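SAHS1 (Ramazzottius varieornatus, PDB 5XN9) acts as a secreted, heat-soluble molecular shield in water-deficient conditions, and has a fatty-acid-binding-protein-like barrel that probably binds lipid. Local coordinates at residues H53-V58 with N62-V67; D110-N115 with L119-K124. All coordinates share one frame; numbering follows the deposited sequence.

Contact 1: residues H53-V58 with N62-V67; sequences HHQISV and NYKNDV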
loop_
_atom_site.group_PDB
_atom_site.type_symbol
_atom_site.label_atom_id
_atom_site.label_comp_id
_atom_site.label_asym_id
_atom_site.label_seq_id
_atom_site.Cartn_x
_atom_site.Cartn_y
_atom_site.Cartn_z
ATOM N N HIS A 53 -6.617 0.463 -10.868
ATOM C CA HIS A 53 -5.965 1.630 -10.295
ATOM C C HIS A 53 -5.906 1.499 -8.787
ATOM O O HIS A 53 -6.846 1.004 -8.154
ATOM C CB HIS A 53 -6.711 2.915 -10.632
ATOM C CG HIS A 53 -6.517 3.357 -12.042
ATOM N ND1 HIS A 53 -5.718 4.425 -12.381
ATOM C CD2 HIS A 53 -7.006 2.867 -13.205
ATOM C CE1 HIS A 53 -5.747 4.594 -13.690
ATOM N NE2 HIS A 53 -6.506 3.651 -14.217
ATOM N N HIS A 54 -4.804 1.980 -8.224
ATOM C CA HIS A 54 -4.599 2.012 -6.787
ATOM C C HIS A 54 -4.123 3.423 -6.489
ATOM O O HIS A 54 -2.997 3.796 -6.853
ATOM C CB HIS A 54 -3.558 0.981 -6.366
ATOM C CG HIS A 54 -3.243 1.021 -4.911
ATOM N ND1 HIS A 54 -2.191 0.321 -4.360
ATOM C CD2 HIS A 54 -3.852 1.665 -3.886
ATOM C CE1 HIS A 54 -2.155 0.545 -3.059
ATOM N NE2 HIS A 54 -3.153 1.353 -2.746
ATOM N N GLN A 55 -4.983 4.229 -5.876
ATOM C CA GLN A 55 -4.630 5.594 -5.533
ATOM C C GLN A 55 -4.327 5.652 -4.046
ATOM O O GLN A 55 -5.159 5.261 -3.220
ATOM C CB GLN A 55 -5.760 6.556 -5.877
ATOM C CG GLN A 55 -5.394 8.004 -5.645
ATOM C CD GLN A 55 -6.608 8.885 -5.685
ATOM O OE1 GLN A 55 -7.333 8.998 -4.697
ATOM N NE2 GLN A 55 -6.858 9.495 -6.835
ATOM N N ILE A 56 -3.128 6.114 -3.715
ATOM C CA ILE A 56 -2.705 6.332 -2.339
ATOM C C ILE A 56 -2.716 7.833 -2.108
ATOM O O ILE A 56 -2.204 8.594 -2.938
ATOM C CB ILE A 56 -1.295 5.761 -2.098
ATOM C CG1 ILE A 56 -1.249 4.260 -2.422
ATOM C CG2 ILE A 56 -0.832 6.044 -0.671
ATOM C CD1 ILE A 56 -0.851 3.933 -3.864
ATOM N N SER A 57 -3.309 8.268 -1.003
ATOM C CA SER A 57 -3.263 9.681 -0.660
ATOM C C SER A 57 -3.005 9.876 0.829
ATOM O O SER A 57 -3.568 9.166 1.666
ATOM C CB SER A 57 -4.535 10.405 -1.080
ATOM O OG SER A 57 -5.649 9.837 -0.442
ATOM N N VAL A 58 -2.147 10.841 1.143
ATOM C CA VAL A 58 -1.919 11.278 2.518
ATOM C C VAL A 58 -2.072 12.794 2.503
ATOM O O VAL A 58 -1.100 13.515 2.234
ATOM C CB VAL A 58 -0.544 10.844 3.054
ATOM C CG1 VAL A 58 -0.432 11.200 4.542
ATOM C CG2 VAL A 58 -0.319 9.347 2.834
ATOM N N ASN A 62 0.428 16.189 1.503
ATOM C CA ASN A 62 0.298 16.645 0.117
ATOM C C ASN A 62 0.728 15.567 -0.868
ATOM O O ASN A 62 1.366 15.838 -1.888
ATOM C CB ASN A 62 1.074 17.941 -0.079
ATOM C CG ASN A 62 0.632 18.984 0.894
ATOM O OD1 ASN A 62 1.383 19.419 1.783
ATOM N ND2 ASN A 62 -0.630 19.330 0.799
ATOM N N TYR A 63 0.392 14.329 -0.544
ATOM C CA TYR A 63 0.829 13.172 -1.307
ATOM C C TYR A 63 -0.366 12.509 -1.969
ATOM O O TYR A 63 -1.345 12.165 -1.299
ATOM C CB TYR A 63 1.537 12.148 -0.419
ATOM C CG TYR A 63 2.039 10.982 -1.228
ATOM C CD1 TYR A 63 3.217 11.081 -1.952
ATOM C CD2 TYR A 63 1.315 9.795 -1.310
ATOM C CE1 TYR A 63 3.675 10.033 -2.713
ATOM C CE2 TYR A 63 1.773 8.734 -2.067
ATOM C CZ TYR A 63 2.953 8.864 -2.764
ATOM O OH TYR A 63 3.419 7.826 -3.530
ATOM N N LYS A 64 -0.247 12.266 -3.266
ATOM C CA LYS A 64 -1.262 11.528 -3.997
ATOM C C LYS A 64 -0.551 10.824 -5.140
ATOM O O LYS A 64 0.182 11.460 -5.903
ATOM C CB LYS A 64 -2.354 12.474 -4.528
ATOM C CG LYS A 64 -3.572 11.755 -5.116
ATOM C CD LYS A 64 -4.582 12.732 -5.712
ATOM C CE LYS A 64 -5.423 13.393 -4.639
ATOM N NZ LYS A 64 -6.543 14.173 -5.234
ATOM N N ASN A 65 -0.733 9.517 -5.237
ATOM C CA ASN A 65 -0.112 8.750 -6.306
ATOM C C ASN A 65 -1.134 7.769 -6.847
ATOM O O ASN A 65 -1.763 7.041 -6.074
ATOM C CB ASN A 65 1.111 7.983 -5.786
ATOM C CG ASN A 65 1.966 7.420 -6.907
ATOM O OD1 ASN A 65 1.798 7.787 -8.068
ATOM N ND2 ASN A 65 2.895 6.533 -6.562
ATOM N N ASP A 66 -1.294 7.757 -8.165
ATOM C CA ASP A 66 -2.203 6.844 -8.850
ATOM C C ASP A 66 -1.344 5.783 -9.527
ATOM O O ASP A 66 -0.585 6.087 -10.455
ATOM C CB ASP A 66 -3.057 7.609 -9.866
ATOM C CG ASP A 66 -4.198 6.775 -10.426
ATOM O OD1 ASP A 66 -3.982 5.587 -10.737
ATOM O OD2 ASP A 66 -5.318 7.311 -10.564
ATOM N N VAL A 67 -1.446 4.554 -9.040
ATOM C CA VAL A 67 -0.704 3.420 -9.565
ATOM C C VAL A 67 -1.631 2.600 -10.458
ATOM O O VAL A 67 -2.711 2.190 -10.032
ATOM C CB VAL A 67 -0.165 2.559 -8.408
ATOM C CG1 VAL A 67 0.512 1.317 -8.939
ATOM C CG2 VAL A 67 0.784 3.377 -7.532
#

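Contact 2: residues D110-N115 with L119-K124; sequences DEYKVN and LEKTYK. With ACY (acetic acid), chain L.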
loop_
_atom_site.group_PDB
_atom_site.type_symbol
_atom_site.label_atom_id
_atom_site.label_comp_id
_atom_site.label_asym_id
_atom_site.label_seq_id
_atom_site.Cartn_x
_atom_site.Cartn_y
_atom_site.Cartn_z
ATOM N N ASP A 110 4.024 -5.883 0.596
ATOM C CA ASP A 110 2.775 -5.285 1.039
ATOM C C ASP A 110 1.696 -6.349 0.928
ATOM O O ASP A 110 1.671 -7.116 -0.037
ATOM C CB ASP A 110 2.381 -4.138 0.112
ATOM C CG ASP A 110 3.051 -2.837 0.469
ATOM O OD1 ASP A 110 3.740 -2.786 1.511
ATOM O OD2 ASP A 110 2.872 -1.862 -0.290
ATOM N N GLU A 111 0.839 -6.431 1.930
ATOM C CA GLU A 111 -0.304 -7.326 1.864
ATOM C C GLU A 111 -1.550 -6.550 2.249
ATOM O O GLU A 111 -1.512 -5.690 3.132
ATOM C CB GLU A 111 -0.139 -8.562 2.763
ATOM C CG GLU A 111 -1.332 -9.516 2.719
ATOM C CD GLU A 111 -1.263 -10.608 3.769
ATOM O OE1 GLU A 111 -1.157 -11.789 3.391
ATOM O OE2 GLU A 111 -1.314 -10.283 4.972
ATOM N N TYR A 112 -2.645 -6.840 1.557
ATOM C CA TYR A 112 -3.949 -6.250 1.844
ATOM C C TYR A 112 -4.917 -7.386 2.136
ATOM O O TYR A 112 -5.225 -8.184 1.244
ATOM C CB TYR A 112 -4.457 -5.442 0.645
ATOM C CG TYR A 112 -3.550 -4.299 0.258
ATOM C CD1 TYR A 112 -2.389 -4.527 -0.477
ATOM C CD2 TYR A 112 -3.852 -2.989 0.623
ATOM C CE1 TYR A 112 -1.548 -3.482 -0.825
ATOM C CE2 TYR A 112 -3.014 -1.936 0.278
ATOM C CZ TYR A 112 -1.862 -2.193 -0.445
ATOM O OH TYR A 112 -1.010 -1.161 -0.784
ATOM N N LYS A 113 -5.406 -7.454 3.374
ATOM C CA LYS A 113 -6.231 -8.563 3.832
ATOM C C LYS A 113 -7.500 -7.996 4.450
ATOM O O LYS A 113 -7.437 -7.264 5.445
ATOM C CB LYS A 113 -5.451 -9.391 4.856
ATOM C CG LYS A 113 -6.223 -10.502 5.538
ATOM C CD LYS A 113 -5.322 -11.174 6.570
ATOM C CE LYS A 113 -6.070 -12.156 7.470
ATOM N NZ LYS A 113 -5.138 -12.890 8.380
ATOM N N VAL A 114 -8.648 -8.333 3.866
ATOM C CA VAL A 114 -9.927 -7.762 4.266
ATOM C C VAL A 114 -10.627 -8.767 5.168
ATOM O O VAL A 114 -10.998 -9.859 4.729
ATOM C CB VAL A 114 -10.783 -7.384 3.048
ATOM C CG1 VAL A 114 -12.182 -6.975 3.491
ATOM C CG2 VAL A 114 -10.115 -6.260 2.273
ATOM N N ASN A 115 -10.794 -8.399 6.437
ATOM C CA ASN A 115 -11.446 -9.239 7.432
ATOM C C ASN A 115 -12.954 -9.042 7.453
ATOM O O ASN A 115 -13.628 -9.588 8.333
ATOM C CB ASN A 115 -10.867 -8.943 8.819
ATOM C CG ASN A 115 -9.351 -8.810 8.809
ATOM O OD1 ASN A 115 -8.805 -7.827 8.306
ATOM N ND2 ASN A 115 -8.667 -9.797 9.375
ATOM N N LEU A 119 -9.846 -3.503 6.577
ATOM C CA LEU A 119 -8.710 -3.950 5.782
ATOM C C LEU A 119 -7.458 -3.865 6.639
ATOM O O LEU A 119 -7.153 -2.805 7.196
ATOM C CB LEU A 119 -8.543 -3.098 4.515
ATOM C CG LEU A 119 -7.535 -3.608 3.482
ATOM C CD1 LEU A 119 -7.936 -3.145 2.093
ATOM C CD2 LEU A 119 -6.139 -3.127 3.813
ATOM N N GLU A 120 -6.723 -4.971 6.715
ATOM C CA GLU A 120 -5.464 -5.039 7.444
ATOM C C GLU A 120 -4.326 -5.009 6.428
ATOM O O GLU A 120 -4.257 -5.875 5.551
ATOM C CB GLU A 120 -5.417 -6.328 8.266
ATOM C CG GLU A 120 -4.199 -6.481 9.166
ATOM C CD GLU A 120 -4.236 -7.759 9.996
ATOM O OE1 GLU A 120 -3.203 -8.461 10.054
ATOM O OE2 GLU A 120 -5.296 -8.064 10.589
ATOM N N LYS A 121 -3.459 -4.003 6.524
ATOM C CA LYS A 121 -2.299 -3.900 5.651
ATOM C C LYS A 121 -1.057 -4.298 6.429
ATOM O O LYS A 121 -0.817 -3.793 7.532
ATOM C CB LYS A 121 -2.120 -2.500 5.067
ATOM C CG LYS A 121 -1.009 -2.452 4.033
ATOM C CD LYS A 121 -1.026 -1.175 3.209
ATOM C CE LYS A 121 0.128 -1.184 2.237
ATOM N NZ LYS A 121 0.297 0.124 1.556
ATOM N N THR A 122 -0.287 -5.217 5.865
ATOM C CA THR A 122 0.956 -5.674 6.464
ATOM C C THR A 122 2.107 -5.206 5.590
ATOM O O THR A 122 2.049 -5.326 4.362
ATOM C CB THR A 122 0.957 -7.197 6.579
ATOM O OG1 THR A 122 -0.158 -7.608 7.378
ATOM C CG2 THR A 122 2.238 -7.675 7.236
ATOM N N TYR A 123 3.137 -4.662 6.224
ATOM C CA TYR A 123 4.304 -4.121 5.548
ATOM C C TYR A 123 5.492 -4.902 6.072
ATOM O O TYR A 123 5.664 -5.012 7.289
ATOM C CB TYR A 123 4.509 -2.645 5.934
ATOM C CG TYR A 123 3.286 -1.735 5.848
ATOM C CD1 TYR A 123 2.246 -1.828 6.773
ATOM C CD2 TYR A 123 3.199 -0.758 4.876
ATOM C CE1 TYR A 123 1.144 -0.997 6.707
ATOM C CE2 TYR A 123 2.100 0.091 4.805
ATOM C CZ TYR A 123 1.074 -0.034 5.723
ATOM O OH TYR A 123 -0.022 0.803 5.659
ATOM N N LYS A 124 6.305 -5.450 5.180
ATOM C CA LYS A 124 7.467 -6.212 5.619
ATOM C C LYS A 124 8.683 -5.811 4.809
ATOM O O LYS A 124 8.610 -5.684 3.583
ATOM C CB LYS A 124 7.275 -7.717 5.457
ATOM C CG LYS A 124 6.332 -8.383 6.432
ATOM C CD LYS A 124 6.327 -9.884 6.170
ATOM C CE LYS A 124 5.326 -10.628 7.036
ATOM N NZ LYS A 124 4.953 -11.919 6.404
HETATM C C ACY L . 0.576 3.299 3.660
HETATM O O ACY L . 0.656 3.327 4.909
HETATM O OXT ACY L . 0.221 2.293 3.007
HETATM C CH3 ACY L . 0.924 4.544 2.897
HETATM O O HOH W 1 -2.478 -7.980 6.088
#

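Contact 1: residues H53-V58 with N62-V67
The carbonyl oxygen of Val67 is gripped by two groups of the facing strand: His54 N donates to Val67 O over 2.8 Å, while His53 CA makes a CA-H...O contact with that same oxygen. Asn65 O is met likewise by Ile56 N, at 2.9 Å, and by Gln55 CA. With the return bonds Val67 N to His54 O and Asn65 N to Ile56 O, these pairs fix an antiparallel register, the segment axes running at 168°. Such is the ladder of the hairpin 51-58/63-69 in a barrel of fatty-acid-binding-protein type. Asn62 and Tyr63 both face Val58, a G1 beta bulge in which Asn62 takes left-handed backbone angles. Ile56 has two conformers, and its contacts hold for the modelled one only. There CG2 abuts the edge of the Tyr63 ring, 4.0 Å from Tyr63 CE2; with its CG anti to the backbone N (chi1 -177°), Tyr63 lies beside Ile56. Ile56 CD1 sits over the centre of one face of the His54 ring, 3.6 Å above its plane, and 4.1 Å from Val67 CG2. The two nitrogens of that imidazole are engaged by Tyr88 and His43. At the end of the ladder, on the side of the sheet carrying Gln55 and Lys64, His53 ND1 tentatively, in one of two conformers, donates to the syn side of Asp66 OD1 at 2.7 Å, ring and carboxylate planes 84° apart.

Contact 2: residues D110-N115 with L119-K124
Glu111 and Lys113 pair with Thr122 and Glu120 through backbone bonds, the ladder of an antiparallel hairpin (106-114/118-125) in the fatty-acid-binding-protein-like barrel. The shortest of these, Glu120 N to Lys113 O, measures 2.7 Å at a nearly straight 174°. The apolar side-chain contacts lie on the face of Tyr112, Val114 and Leu119: Leu119 CD2 is 3.9 Å from Tyr112 CD2, and Leu119 CD1 meets Val114 CG2. The polar cluster centres on Lys121. Its extended chain, CG anti to the backbone N (chi1 -173°), runs alongside Tyr112, with Lys121 CD 3.6 Å from Tyr112 CE2, and NZ donates to Tyr112 OH at 3.0 Å. A phenylalanine in place of Tyr112 would probably leave this ammonium without its hydroxyl acceptor and freer to turn. Asp110 OD2 adds only a long salt bridge. Lys121 NZ also donates to OXT of a bound acetic acid, probably from the crystallisation liquor, 2.6 Å away; Tyr123 OH and Arg132 bind the same molecule, consistent with a site for a fatty-acid carboxylate. On the face of Glu111, Glu120 and Thr122, one water donates to Glu120 O and modelled Glu111 OE2, and lies 2.7 Å from Thr122 OG1, which Lys131 also binds.

Contact 1 and contact 2 are both hairpins of one antiparallel sheet, lying on opposite sides of the chain's centre with their own centres about 17 Å apart. They bury similar areas, 570 and 553 Å², but contact 2 has five buried residues against three in contact 1. Inward chemistry differs: 53-58 with 62-67 mixes aliphatic groups with His54, Tyr63 and Asn65, whereas 110-115 with 119-124 sets Lys121 among Tyr112, Asp110 and a bound acetic acid that Tyr123 also binds. They touch where His54 CE1 packs 3.1 Å from Tyr112 OH. A magnesium ion lies about 3 Å from the nearest atom of the Tyr123 side chain, and its ligand His43 is hydrogen-bonded to His54.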